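Local coordinates for tetracycline repressor protein class G (Acinetobacter baumannii, PDB 6RX9) that represses the tetracycline resistance element by binding operator DNA through an N-terminal helix-turn-helix, and binds the operator less tightly when tetracycline is bound, at residues L60-R66 / E81-F86; L91-A97 / V145-Q149; Y140-S144 / A187-L192; E73-F78 / F119-F125. One frame throughout, in Å; residues are numbered along the deposited sequence.

Overall arrangement
Helix 75-91 serves contacts 1 and 4: its N-terminal end packs on the end of helix 110-122 in contact 4, and its middle on the short helix 61-64 in contact 1, with centres about 17 Å apart. Contacts 2 and 3 share helix 127-155, their centres about 13 Å apart, and both reach the second subunit. Contacts 1 and 3 touch directly, with F86 against V141 and L84 against F188. Contact 1 holds H64 and N82, which probably bind tetracycline, and the side chain of F86 lies about 4 Å from that of H100, a probable magnesium ligand. V141 is about 7 Å from N82 and A97 of contact 2 about 6 Å from H100, again between side chains.

Contact 1. Residues L60-R66 / E81-F86; sequences LAERHTR and ENALSF
R63 lays its guanidinium flat over one face of the F86 ring, the two planes only 5° apart and CZ 3.9 Å from the ring centroid, a cation-pi stack. The chain is extended from CG to NE, which carries CD along F86 CB and sets the planar group over the ring. N82 OD1 lies at the guanidinium edge and takes a bond from R63 NH1 (3.1 Å) in the amide carbonyl plane, the guanidinium plane being turned 41° from it, with a weaker one from NE; NH1 also bonds S138. Arginine suits this place because its face and its N-H edge work at once. The other end of the N82 amide is held too: ND2 gives R66 O a nearly straight bond of 3.1 Å from above the carbonyl plane, fixing the rotation of the amide. S85, a small residue, lets the backbones approach to 5.0 Å between R63 CA and S85 CA. H64 and N82 probably bind tetracycline, and the arrangement belongs to the inducer pocket of the TetR fold.

Contact 2. Residues L91-A97 / V145-Q149; sequences LSYRDGA and VLEQQ
Q149 reaches from helix 127-155 into the turn that leads to helix 96-102. From CB, CG lies beside the backbone N (chi1 -76°) and the chain runs extended; CG passes L91 CD2 at 4.0 Å, and CD comes close to G96 N. At the tip, OE1 accepts from A97 N at 2.9 Å, in the amide carbonyl plane and nearly straight (170°). NE2 faces the other way along the turn, giving weak bonds to Y93 O (3.2 Å) and L90 O and another bond to a water that donates to L91 O. A second water donates to D95 OD1 and, weakly, to Q149 O; D95 OD2 accepts from M22 N.

Y93 to G96 form a type II turn, with D95 at positive phi and glycine last, where a side chain would crowd Y93 O. Alongside the amide the contact is apolar. V145 CG1 touches both A97 CB and L91 CD2, each at 3.7 Å, while L146 CD2 lies against A97 CB; alanine suits a place where A97 CA and L146 CA are 5.3 Å apart. L146 also packs on L146 of the second subunit.

Glutamine carries both donor and acceptor, so one neutral group can accept firmly from an N-H at the start of helix 96-102 and give a weak bond to a turn carbonyl, without placing a charge there.

Contact 3. Residues Y140-S144 / A187-L192; sequences YVVGS and AFNFGL
Both Y140 (chi1 171°) and F188 (chi1 174°) carry CG anti to the backbone N, and this sends their rings from two helices into the space between them. These helices, 127-155 and 185-202, run nearly antiparallel in the C-terminal domain of the TetR fold, where they are known to build the dimer's four-helix bundle; their local axes lie 11.0 Å apart at 157°. Such a spacing leaves room for aromatic side chains. The two rings are inclined by 27° and slid apart, with centroids 5.4 Å from each other, so that they meet through Y140 CE2 and F188 CE1 at 3.6 Å instead of stacking. V141 CG2 and S144 OG both lie at the edge of the F188 ring, the hydroxyl 3.6 Å from CD1. Around this pair, V141 rests on F86 and F188 on L84, while Y140 packs on A136 of the second subunit. Tyrosine suits its place because a long apolar ring ends in a hydroxyl. G191 leaves the room that hydroxyl needs, its CA only 3.2 Å from Y140 OH. F188 O, already bonded to L192 N within its helix, also accepts from Y140 OH at 2.7 Å.

Contact 4. Residues E73-F78 / F119-F125; sequences EDWRVF and FLCAEGF
W75 and F125 meet as a T-shaped pair: the edge of F125 points at the face of the indole, with F125 CE1 3.6 Å from W75 CE3 and the planes 82° apart. Further along the interface F119 likewise turns its edge toward the face of F78, centroids 5.6 Å apart. With CG between the backbone N and the carbonyl carbon (chi1 65°), W75 turns its CD1 edge to E123 and one face to F125. The E123 chain bends at chi2 (-73°), and OE2 accepts from W75 N at 2.9 Å through its anti lone pair. An acid suits N-H groups at a helix start, which lack carbonyl partners; the N-cap D74 weakly serves R76 N and V77 N and is salt-bridged to R76. Helix 110-122 closes in a Schellman motif, with G124 at positive phi, that brings F125 to W75. This joins the start of helix 75-91 to the end of helix 110-122, with W75 and F125 also on F199 of helix 185-202 and L120 on A130 of helix 127-155.

Contact 1. Residues L60-R66 / E81-F86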
loop_
_atom_site.group_PDB
_atom_site.type_symbol
_atom_site.label_atom_id
_atom_site.label_comp_id
_atom_site.label_asym_id
_atom_site.label_seq_id
_atom_site.Cartn_x
_atom_site.Cartn_y
_atom_site.Cartn_z
ATOM N N LEU A 60 -8.650 -8.205 -10.405
ATOM C CA LEU A 60 -7.746 -7.477 -11.342
ATOM C C LEU A 60 -8.268 -7.534 -12.787
ATOM O O LEU A 60 -7.540 -7.049 -13.679
ATOM C CB LEU A 60 -6.338 -8.075 -11.243
ATOM C CG LEU A 60 -5.664 -7.950 -9.875
ATOM C CD1 LEU A 60 -4.230 -8.455 -9.926
ATOM C CD2 LEU A 60 -5.705 -6.515 -9.372
ATOM N N ALA A 61 -9.475 -8.070 -13.015
ATOM C CA ALA A 61 -10.124 -8.180 -14.347
ATOM C C ALA A 61 -10.148 -6.815 -15.050
ATOM O O ALA A 61 -9.730 -6.751 -16.222
ATOM C CB ALA A 61 -11.517 -8.742 -14.197
ATOM N N GLU A 62 -10.623 -5.772 -14.357
ATOM C CA GLU A 62 -10.753 -4.377 -14.871
ATOM C C GLU A 62 -9.388 -3.864 -15.355
ATOM O O GLU A 62 -9.361 -3.174 -16.394
ATOM C CB GLU A 62 -11.351 -3.472 -13.788
ATOM C CG GLU A 62 -11.242 -1.976 -14.059
ATOM C CD GLU A 62 -12.065 -1.442 -15.219
ATOM O OE1 GLU A 62 -12.817 -2.229 -15.827
ATOM O OE2 GLU A 62 -11.955 -0.231 -15.509
ATOM N N ARG A 63 -8.304 -4.185 -14.638
ATOM C CA ARG A 63 -6.930 -3.708 -14.961
ATOM C C ARG A 63 -6.427 -4.377 -16.249
ATOM O O ARG A 63 -5.727 -3.695 -17.022
ATOM C CB ARG A 63 -5.953 -3.959 -13.806
ATOM C CG ARG A 63 -4.712 -3.079 -13.876
ATOM C CD ARG A 63 -3.573 -3.489 -12.962
ATOM N NE ARG A 63 -2.508 -2.491 -12.989
ATOM C CZ ARG A 63 -1.424 -2.496 -12.215
ATOM N NH1 ARG A 63 -0.528 -1.531 -12.336
ATOM N NH2 ARG A 63 -1.232 -3.458 -11.327
ATOM N N HIS A 64 -6.775 -5.648 -16.482
ATOM C CA HIS A 64 -6.324 -6.442 -17.662
ATOM C C HIS A 64 -6.808 -5.797 -18.969
ATOM O O HIS A 64 -6.116 -5.967 -19.996
ATOM C CB HIS A 64 -6.790 -7.902 -17.565
ATOM C CG HIS A 64 -6.309 -8.618 -16.346
ATOM N ND1 HIS A 64 -5.047 -8.416 -15.818
ATOM C CD2 HIS A 64 -6.907 -9.540 -15.560
ATOM C CE1 HIS A 64 -4.894 -9.177 -14.752
ATOM N NE2 HIS A 64 -6.021 -9.874 -14.573
ATOM N N THR A 65 -7.946 -5.093 -18.938
ATOM C CA THR A 65 -8.559 -4.420 -20.119
ATOM C C THR A 65 -7.717 -3.199 -20.523
ATOM O O THR A 65 -7.819 -2.784 -21.696
ATOM C CB THR A 65 -10.018 -4.020 -19.852
ATOM O OG1 THR A 65 -10.037 -3.007 -18.845
ATOM C CG2 THR A 65 -10.887 -5.183 -19.423
ATOM N N ARG A 66 -6.925 -2.650 -19.594
ATOM C CA ARG A 66 -6.076 -1.443 -19.804
ATOM C C ARG A 66 -4.592 -1.793 -19.618
ATOM O O ARG A 66 -3.795 -0.864 -19.366
ATOM C CB ARG A 66 -6.522 -0.333 -18.845
ATOM C CG ARG A 66 -7.683 0.500 -19.367
ATOM C CD ARG A 66 -7.222 1.490 -20.419
ATOM N NE ARG A 66 -8.314 2.285 -20.961
ATOM C CZ ARG A 66 -8.165 3.327 -21.777
ATOM N NH1 ARG A 66 -6.957 3.722 -22.150
ATOM N NH2 ARG A 66 -9.229 3.976 -22.217
ATOM N N GLU A 81 -4.319 5.831 -17.428
ATOM C CA GLU A 81 -5.521 4.977 -17.634
ATOM C C GLU A 81 -5.303 3.619 -16.954
ATOM O O GLU A 81 -6.277 3.091 -16.387
ATOM C CB GLU A 81 -5.844 4.834 -19.122
ATOM C CG GLU A 81 -6.384 6.110 -19.747
ATOM C CD GLU A 81 -7.681 6.634 -19.148
ATOM O OE1 GLU A 81 -7.973 7.827 -19.339
ATOM O OE2 GLU A 81 -8.400 5.849 -18.494
ATOM N N ASN A 82 -4.078 3.086 -16.992
ATOM C CA ASN A 82 -3.705 1.818 -16.306
ATOM C C ASN A 82 -3.878 2.001 -14.790
ATOM O O ASN A 82 -4.498 1.131 -14.152
ATOM C CB ASN A 82 -2.282 1.378 -16.657
ATOM C CG ASN A 82 -1.915 0.040 -16.049
ATOM O OD1 ASN A 82 -1.313 -0.015 -14.980
ATOM N ND2 ASN A 82 -2.283 -1.044 -16.714
ATOM N N ALA A 83 -3.372 3.107 -14.236
ATOM C CA ALA A 83 -3.452 3.419 -12.788
ATOM C C ALA A 83 -4.923 3.526 -12.362
ATOM O O ALA A 83 -5.282 2.927 -11.327
ATOM C CB ALA A 83 -2.685 4.680 -12.475
ATOM N N LEU A 84 -5.745 4.238 -13.141
ATOM C CA LEU A 84 -7.176 4.503 -12.818
ATOM C C LEU A 84 -7.969 3.188 -12.815
ATOM O O LEU A 84 -8.847 3.023 -11.945
ATOM C CB LEU A 84 -7.751 5.509 -13.821
ATOM C CG LEU A 84 -7.274 6.950 -13.646
ATOM C CD1 LEU A 84 -7.541 7.767 -14.899
ATOM C CD2 LEU A 84 -7.930 7.599 -12.435
ATOM N N SER A 85 -7.665 2.289 -13.759
ATOM C CA SER A 85 -8.302 0.951 -13.903
ATOM C C SER A 85 -7.943 0.069 -12.699
ATOM O O SER A 85 -8.840 -0.644 -12.204
ATOM C CB SER A 85 -7.908 0.297 -15.204
ATOM O OG SER A 85 -6.554 -0.133 -15.174
ATOM N N PHE A 86 -6.681 0.111 -12.260
ATOM C CA PHE A 86 -6.179 -0.637 -11.075
ATOM C C PHE A 86 -6.904 -0.129 -9.819
ATOM O O PHE A 86 -7.371 -0.956 -9.017
ATOM C CB PHE A 86 -4.654 -0.526 -10.976
ATOM C CG PHE A 86 -3.998 -1.353 -9.895
ATOM C CD1 PHE A 86 -4.527 -2.573 -9.494
ATOM C CD2 PHE A 86 -2.818 -0.929 -9.305
ATOM C CE1 PHE A 86 -3.904 -3.328 -8.511
ATOM C CE2 PHE A 86 -2.198 -1.683 -8.321
ATOM C CZ PHE A 86 -2.744 -2.881 -7.922
#

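Contact 2. Residues L91-A97 / V145-Q149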
loop_
_atom_site.group_PDB
_atom_site.type_symbol
_atom_site.label_atom_id
_atom_site.label_comp_id
_atom_site.label_asym_id
_atom_site.label_seq_id
_atom_site.Cartn_x
_atom_site.Cartn_y
_atom_site.Cartn_z
ATOM N N LEU A 91 -11.199 -0.838 -5.627
ATOM C CA LEU A 91 -12.349 -0.158 -4.968
ATOM C C LEU A 91 -13.663 -0.901 -5.253
ATOM O O LEU A 91 -14.644 -0.611 -4.545
ATOM C CB LEU A 91 -12.446 1.295 -5.447
ATOM C CG LEU A 91 -11.437 2.275 -4.845
ATOM C CD1 LEU A 91 -11.543 3.632 -5.524
ATOM C CD2 LEU A 91 -11.633 2.421 -3.343
ATOM N N SER A 92 -13.689 -1.815 -6.233
ATOM C CA SER A 92 -14.928 -2.462 -6.747
ATOM C C SER A 92 -15.536 -3.403 -5.697
ATOM O O SER A 92 -16.736 -3.702 -5.819
ATOM C CB SER A 92 -14.692 -3.177 -8.056
ATOM O OG SER A 92 -13.870 -4.321 -7.889
ATOM N N TYR A 93 -14.754 -3.848 -4.706
ATOM C CA TYR A 93 -15.229 -4.754 -3.627
ATOM C C TYR A 93 -14.665 -4.323 -2.271
ATOM O O TYR A 93 -13.514 -3.848 -2.193
ATOM C CB TYR A 93 -14.880 -6.207 -3.960
ATOM C CG TYR A 93 -15.735 -6.781 -5.059
ATOM C CD1 TYR A 93 -17.006 -7.257 -4.789
ATOM C CD2 TYR A 93 -15.302 -6.800 -6.375
ATOM C CE1 TYR A 93 -17.818 -7.762 -5.788
ATOM C CE2 TYR A 93 -16.101 -7.305 -7.388
ATOM C CZ TYR A 93 -17.364 -7.786 -7.093
ATOM O OH TYR A 93 -18.166 -8.283 -8.078
ATOM N N ARG A 94 -15.485 -4.495 -1.232
ATOM C CA ARG A 94 -15.116 -4.298 0.194
ATOM C C ARG A 94 -13.787 -5.015 0.468
ATOM O O ARG A 94 -13.640 -6.177 0.042
ATOM C CB ARG A 94 -16.258 -4.812 1.075
ATOM C CG ARG A 94 -16.053 -4.605 2.566
ATOM C CD ARG A 94 -17.326 -4.919 3.323
ATOM N NE ARG A 94 -17.152 -4.768 4.759
ATOM C CZ ARG A 94 -18.108 -4.956 5.663
ATOM N NH1 ARG A 94 -19.329 -5.307 5.289
ATOM N NH2 ARG A 94 -17.836 -4.789 6.944
ATOM N N ASP A 95 -12.838 -4.313 1.097
ATOM C CA ASP A 95 -11.517 -4.838 1.545
ATOM C C ASP A 95 -10.645 -5.236 0.344
ATOM O O ASP A 95 -9.688 -6.002 0.545
ATOM C CB ASP A 95 -11.707 -5.994 2.535
ATOM C CG ASP A 95 -12.406 -5.570 3.816
ATOM O OD1 ASP A 95 -12.182 -4.420 4.245
ATOM O OD2 ASP A 95 -13.173 -6.385 4.369
ATOM N N GLY A 96 -10.934 -4.710 -0.849
ATOM C CA GLY A 96 -10.212 -5.041 -2.093
ATOM C C GLY A 96 -8.705 -4.875 -1.954
ATOM O O GLY A 96 -7.972 -5.812 -2.318
ATOM N N ALA A 97 -8.241 -3.728 -1.453
ATOM C CA ALA A 97 -6.795 -3.421 -1.325
ATOM C C ALA A 97 -6.150 -4.348 -0.286
ATOM O O ALA A 97 -5.031 -4.818 -0.547
ATOM C CB ALA A 97 -6.582 -1.964 -0.997
ATOM N N VAL A 145 -5.511 3.287 -2.025
ATOM C CA VAL A 145 -6.801 2.551 -1.868
ATOM C C VAL A 145 -6.870 1.935 -0.463
ATOM O O VAL A 145 -7.975 1.947 0.118
ATOM C CB VAL A 145 -7.017 1.503 -2.974
ATOM C CG1 VAL A 145 -8.337 0.777 -2.779
ATOM C CG2 VAL A 145 -6.959 2.131 -4.363
ATOM N N LEU A 146 -5.752 1.436 0.078
ATOM C CA LEU A 146 -5.688 0.921 1.478
ATOM C C LEU A 146 -6.218 1.996 2.436
ATOM O O LEU A 146 -7.079 1.664 3.281
ATOM C CB LEU A 146 -4.251 0.529 1.839
ATOM C CG LEU A 146 -3.795 -0.853 1.375
ATOM C CD1 LEU A 146 -2.293 -1.011 1.558
ATOM C CD2 LEU A 146 -4.537 -1.959 2.117
ATOM N N GLU A 147 -5.732 3.234 2.299
ATOM C CA GLU A 147 -6.096 4.381 3.179
ATOM C C GLU A 147 -7.576 4.739 2.980
ATOM O O GLU A 147 -8.277 4.942 3.996
ATOM C CB GLU A 147 -5.182 5.576 2.902
ATOM C CG GLU A 147 -5.320 6.698 3.919
ATOM C CD GLU A 147 -4.204 7.729 3.886
ATOM O OE1 GLU A 147 -4.479 8.893 3.529
ATOM O OE2 GLU A 147 -3.056 7.370 4.222
ATOM N N GLN A 148 -8.031 4.811 1.725
ATOM C CA GLN A 148 -9.429 5.172 1.366
ATOM C C GLN A 148 -10.397 4.143 1.961
ATOM O O GLN A 148 -11.407 4.559 2.555
ATOM C CB GLN A 148 -9.605 5.256 -0.151
ATOM C CG GLN A 148 -11.011 5.664 -0.572
ATOM C CD GLN A 148 -11.095 6.121 -2.007
ATOM O OE1 GLN A 148 -10.091 6.437 -2.643
ATOM N NE2 GLN A 148 -12.309 6.168 -2.530
ATOM N N GLN A 149 -10.098 2.852 1.812
ATOM C CA GLN A 149 -11.002 1.750 2.241
ATOM C C GLN A 149 -10.977 1.609 3.769
ATOM O O GLN A 149 -12.020 1.217 4.331
ATOM C CB GLN A 149 -10.640 0.453 1.519
ATOM C CG GLN A 149 -11.130 0.444 0.079
ATOM C CD GLN A 149 -10.918 -0.876 -0.619
ATOM O OE1 GLN A 149 -9.909 -1.551 -0.425
ATOM N NE2 GLN A 149 -11.869 -1.242 -1.461
HETATM O O HOH W 1 -14.326 0.222 -2.029
HETATM O O HOH W 2 -11.013 -1.985 4.414
#

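Contact 3. Residues Y140-S144 / A187-L192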
loop_
_atom_site.group_PDB
_atom_site.type_symbol
_atom_site.label_atom_id
_atom_site.label_comp_id
_atom_site.label_asym_id
_atom_site.label_seq_id
_atom_site.Cartn_x
_atom_site.Cartn_y
_atom_site.Cartn_z
ATOM N N TYR A 140 1.881 3.335 -5.496
ATOM C CA TYR A 140 1.065 4.535 -5.180
ATOM C C TYR A 140 -0.418 4.146 -5.083
ATOM O O TYR A 140 -1.073 4.528 -4.096
ATOM C CB TYR A 140 1.286 5.650 -6.208
ATOM C CG TYR A 140 0.322 6.795 -6.048
ATOM C CD1 TYR A 140 0.424 7.665 -4.974
ATOM C CD2 TYR A 140 -0.724 6.981 -6.936
ATOM C CE1 TYR A 140 -0.476 8.704 -4.799
ATOM C CE2 TYR A 140 -1.631 8.017 -6.776
ATOM C CZ TYR A 140 -1.510 8.878 -5.700
ATOM O OH TYR A 140 -2.395 9.903 -5.533
ATOM N N VAL A 141 -0.933 3.392 -6.060
ATOM C CA VAL A 141 -2.377 3.019 -6.134
ATOM C C VAL A 141 -2.736 2.169 -4.905
ATOM O O VAL A 141 -3.752 2.465 -4.261
ATOM C CB VAL A 141 -2.720 2.292 -7.449
ATOM C CG1 VAL A 141 -4.114 1.686 -7.403
ATOM C CG2 VAL A 141 -2.582 3.216 -8.650
ATOM N N VAL A 142 -1.932 1.152 -4.598
ATOM C CA VAL A 142 -2.181 0.234 -3.447
ATOM C C VAL A 142 -2.224 1.064 -2.159
ATOM O O VAL A 142 -3.205 0.923 -1.410
ATOM C CB VAL A 142 -1.137 -0.894 -3.377
ATOM C CG1 VAL A 142 -1.187 -1.631 -2.047
ATOM C CG2 VAL A 142 -1.296 -1.863 -4.538
ATOM N N GLY A 143 -1.210 1.902 -1.917
ATOM C CA GLY A 143 -1.147 2.769 -0.724
ATOM C C GLY A 143 -2.391 3.631 -0.595
ATOM O O GLY A 143 -2.959 3.696 0.516
ATOM N N SER A 144 -2.815 4.259 -1.698
ATOM C CA SER A 144 -3.974 5.188 -1.757
ATOM C C SER A 144 -5.272 4.448 -1.412
ATOM O O SER A 144 -6.046 4.959 -0.580
ATOM C CB SER A 144 -4.067 5.858 -3.105
ATOM O OG SER A 144 -5.270 6.599 -3.205
ATOM N N ALA A 187 -7.529 14.208 -4.819
ATOM C CA ALA A 187 -6.278 13.854 -4.106
ATOM C C ALA A 187 -5.543 12.750 -4.874
ATOM O O ALA A 187 -4.330 12.896 -5.115
ATOM C CB ALA A 187 -6.584 13.429 -2.689
ATOM N N PHE A 188 -6.247 11.677 -5.243
ATOM C CA PHE A 188 -5.659 10.538 -5.993
ATOM C C PHE A 188 -5.040 11.051 -7.300
ATOM O O PHE A 188 -3.866 10.750 -7.576
ATOM C CB PHE A 188 -6.693 9.455 -6.300
ATOM C CG PHE A 188 -6.129 8.381 -7.191
ATOM C CD1 PHE A 188 -5.310 7.391 -6.668
ATOM C CD2 PHE A 188 -6.350 8.405 -8.559
ATOM C CE1 PHE A 188 -4.764 6.417 -7.489
ATOM C CE2 PHE A 188 -5.797 7.433 -9.378
ATOM C CZ PHE A 188 -5.006 6.442 -8.841
ATOM N N ASN A 189 -5.817 11.812 -8.074
ATOM C CA ASN A 189 -5.409 12.334 -9.406
ATOM C C ASN A 189 -4.196 13.259 -9.245
ATOM O O ASN A 189 -3.318 13.215 -10.117
ATOM C CB ASN A 189 -6.581 12.993 -10.137
ATOM C CG ASN A 189 -7.515 11.972 -10.752
ATOM O OD1 ASN A 189 -7.096 11.162 -11.579
ATOM N ND2 ASN A 189 -8.774 11.990 -10.352
ATOM N N PHE A 190 -4.106 14.023 -8.153
ATOM C CA PHE A 190 -2.960 14.941 -7.915
ATOM C C PHE A 190 -1.665 14.131 -7.766
ATOM O O PHE A 190 -0.673 14.485 -8.421
ATOM C CB PHE A 190 -3.179 15.855 -6.708
ATOM C CG PHE A 190 -1.961 16.680 -6.391
ATOM C CD1 PHE A 190 -1.653 17.804 -7.144
ATOM C CD2 PHE A 190 -1.089 16.302 -5.382
ATOM C CE1 PHE A 190 -0.517 18.549 -6.868
ATOM C CE2 PHE A 190 0.046 17.048 -5.108
ATOM C CZ PHE A 190 0.328 18.172 -5.851
ATOM N N GLY A 191 -1.667 13.084 -6.934
ATOM C CA GLY A 191 -0.500 12.198 -6.752
ATOM C C GLY A 191 -0.117 11.489 -8.044
ATOM O O GLY A 191 1.095 11.384 -8.330
ATOM N N LEU A 192 -1.110 11.001 -8.795
ATOM C CA LEU A 192 -0.901 10.251 -10.064
ATOM C C LEU A 192 -0.265 11.180 -11.107
ATOM O O LEU A 192 0.750 10.783 -11.707
ATOM C CB LEU A 192 -2.243 9.701 -10.555
ATOM C CG LEU A 192 -2.201 8.906 -11.861
ATOM C CD1 LEU A 192 -1.122 7.835 -11.823
ATOM C CD2 LEU A 192 -3.557 8.288 -12.148
#

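Contact 4. Residues E73-F78 / F119-F125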
loop_
_atom_site.group_PDB
_atom_site.type_symbol
_atom_site.label_atom_id
_atom_site.label_comp_id
_atom_site.label_asym_id
_atom_site.label_seq_id
_atom_site.Cartn_x
_atom_site.Cartn_y
_atom_site.Cartn_z
ATOM N N GLU A 73 -1.714 6.267 -28.804
ATOM C CA GLU A 73 -1.768 6.766 -27.400
ATOM C C GLU A 73 -0.327 6.865 -26.881
ATOM O O GLU A 73 0.451 5.921 -27.112
ATOM C CB GLU A 73 -2.677 5.878 -26.540
ATOM C CG GLU A 73 -1.952 5.002 -25.527
ATOM C CD GLU A 73 -2.851 4.252 -24.554
ATOM O OE1 GLU A 73 -3.910 4.795 -24.177
ATOM O OE2 GLU A 73 -2.491 3.122 -24.171
ATOM N N ASP A 74 0.020 7.980 -26.231
ATOM C CA ASP A 74 1.385 8.229 -25.695
ATOM C C ASP A 74 1.500 7.566 -24.316
ATOM O O ASP A 74 0.455 7.171 -23.755
ATOM C CB ASP A 74 1.709 9.726 -25.648
ATOM C CG ASP A 74 1.123 10.439 -24.443
ATOM O OD1 ASP A 74 -0.085 10.265 -24.196
ATOM O OD2 ASP A 74 1.887 11.139 -23.748
ATOM N N TRP A 75 2.727 7.455 -23.805
ATOM C CA TRP A 75 3.066 6.748 -22.541
ATOM C C TRP A 75 2.330 7.376 -21.348
ATOM O O TRP A 75 2.020 6.629 -20.401
ATOM C CB TRP A 75 4.586 6.718 -22.324
ATOM C CG TRP A 75 5.229 8.055 -22.112
ATOM C CD1 TRP A 75 5.732 8.895 -23.065
ATOM C CD2 TRP A 75 5.470 8.696 -20.849
ATOM N NE1 TRP A 75 6.257 10.017 -22.484
ATOM C CE2 TRP A 75 6.112 9.923 -21.124
ATOM C CE3 TRP A 75 5.204 8.355 -19.518
ATOM C CZ2 TRP A 75 6.488 10.805 -20.112
ATOM C CZ3 TRP A 75 5.574 9.229 -18.520
ATOM C CH2 TRP A 75 6.207 10.436 -18.815
ATOM N N ARG A 76 2.057 8.684 -21.385
ATOM C CA ARG A 76 1.423 9.428 -20.259
ATOM C C ARG A 76 -0.027 8.959 -20.085
ATOM O O ARG A 76 -0.428 8.687 -18.936
ATOM C CB ARG A 76 1.481 10.938 -20.499
ATOM C CG ARG A 76 2.894 11.497 -20.591
ATOM C CD ARG A 76 2.894 13.004 -20.771
ATOM N NE ARG A 76 4.069 13.470 -21.497
ATOM C CZ ARG A 76 4.109 13.806 -22.787
ATOM N NH1 ARG A 76 5.250 14.217 -23.317
ATOM N NH2 ARG A 76 3.029 13.738 -23.548
ATOM N N VAL A 77 -0.778 8.860 -21.183
ATOM C CA VAL A 77 -2.203 8.415 -21.177
ATOM C C VAL A 77 -2.254 6.935 -20.769
ATOM O O VAL A 77 -3.140 6.585 -19.968
ATOM C CB VAL A 77 -2.886 8.670 -22.534
ATOM C CG1 VAL A 77 -4.261 8.025 -22.610
ATOM C CG2 VAL A 77 -2.978 10.161 -22.832
ATOM N N PHE A 78 -1.327 6.112 -21.276
ATOM C CA PHE A 78 -1.236 4.659 -20.969
ATOM C C PHE A 78 -1.075 4.448 -19.457
ATOM O O PHE A 78 -1.850 3.659 -18.887
ATOM C CB PHE A 78 -0.076 3.989 -21.709
ATOM C CG PHE A 78 0.184 2.579 -21.243
ATOM C CD1 PHE A 78 -0.767 1.589 -21.436
ATOM C CD2 PHE A 78 1.358 2.248 -20.585
ATOM C CE1 PHE A 78 -0.544 0.295 -20.993
ATOM C CE2 PHE A 78 1.578 0.953 -20.137
ATOM C CZ PHE A 78 0.628 -0.020 -20.344
ATOM N N PHE A 119 7.186 -0.963 -24.919
ATOM C CA PHE A 119 6.424 0.258 -25.302
ATOM C C PHE A 119 7.036 1.493 -24.627
ATOM O O PHE A 119 7.265 2.501 -25.323
ATOM C CB PHE A 119 4.940 0.131 -24.950
ATOM C CG PHE A 119 4.163 1.414 -25.109
ATOM C CD1 PHE A 119 3.952 1.966 -26.364
ATOM C CD2 PHE A 119 3.646 2.074 -24.004
ATOM C CE1 PHE A 119 3.246 3.151 -26.511
ATOM C CE2 PHE A 119 2.934 3.256 -24.152
ATOM C CZ PHE A 119 2.738 3.793 -25.405
ATOM N N LEU A 120 7.285 1.430 -23.317
ATOM C CA LEU A 120 7.898 2.556 -22.559
ATOM C C LEU A 120 9.292 2.849 -23.128
ATOM O O LEU A 120 9.629 4.044 -23.274
ATOM C CB LEU A 120 7.953 2.218 -21.064
ATOM C CG LEU A 120 6.607 2.208 -20.338
ATOM C CD1 LEU A 120 6.802 2.056 -18.840
ATOM C CD2 LEU A 120 5.804 3.468 -20.640
ATOM N N CYS A 121 10.059 1.807 -23.468
ATOM C CA CYS A 121 11.412 1.925 -24.078
ATOM C C CYS A 121 11.315 2.685 -25.407
ATOM O O CYS A 121 12.156 3.578 -25.635
ATOM C CB CYS A 121 12.066 0.562 -24.271
ATOM S SG CYS A 121 12.619 -0.179 -22.713
ATOM N N ALA A 122 10.312 2.362 -26.230
ATOM C CA ALA A 122 10.005 3.052 -27.507
ATOM C C ALA A 122 9.672 4.527 -27.238
ATOM O O ALA A 122 9.952 5.361 -28.117
ATOM C CB ALA A 122 8.875 2.349 -28.221
ATOM N N GLU A 123 9.107 4.830 -26.063
ATOM C CA GLU A 123 8.635 6.187 -25.665
ATOM C C GLU A 123 9.742 6.955 -24.925
ATOM O O GLU A 123 9.448 8.064 -24.432
ATOM C CB GLU A 123 7.365 6.072 -24.816
ATOM C CG GLU A 123 6.117 5.750 -25.625
ATOM C CD GLU A 123 5.591 6.909 -26.457
ATOM O OE1 GLU A 123 6.089 7.096 -27.585
ATOM O OE2 GLU A 123 4.694 7.632 -25.972
ATOM N N GLY A 124 10.957 6.402 -24.846
ATOM C CA GLY A 124 12.161 7.118 -24.379
ATOM C C GLY A 124 12.573 6.757 -22.959
ATOM O O GLY A 124 13.460 7.451 -22.425
ATOM N N PHE A 125 11.970 5.727 -22.354
ATOM C CA PHE A 125 12.420 5.137 -21.064
ATOM C C PHE A 125 13.589 4.183 -21.331
ATOM O O PHE A 125 13.604 3.547 -22.400
ATOM C CB PHE A 125 11.297 4.364 -20.365
ATOM C CG PHE A 125 10.247 5.206 -19.687
ATOM C CD1 PHE A 125 9.249 5.828 -20.422
ATOM C CD2 PHE A 125 10.242 5.358 -18.308
ATOM C CE1 PHE A 125 8.279 6.596 -19.794
ATOM C CE2 PHE A 125 9.270 6.123 -17.682
ATOM C CZ PHE A 125 8.289 6.738 -18.425
#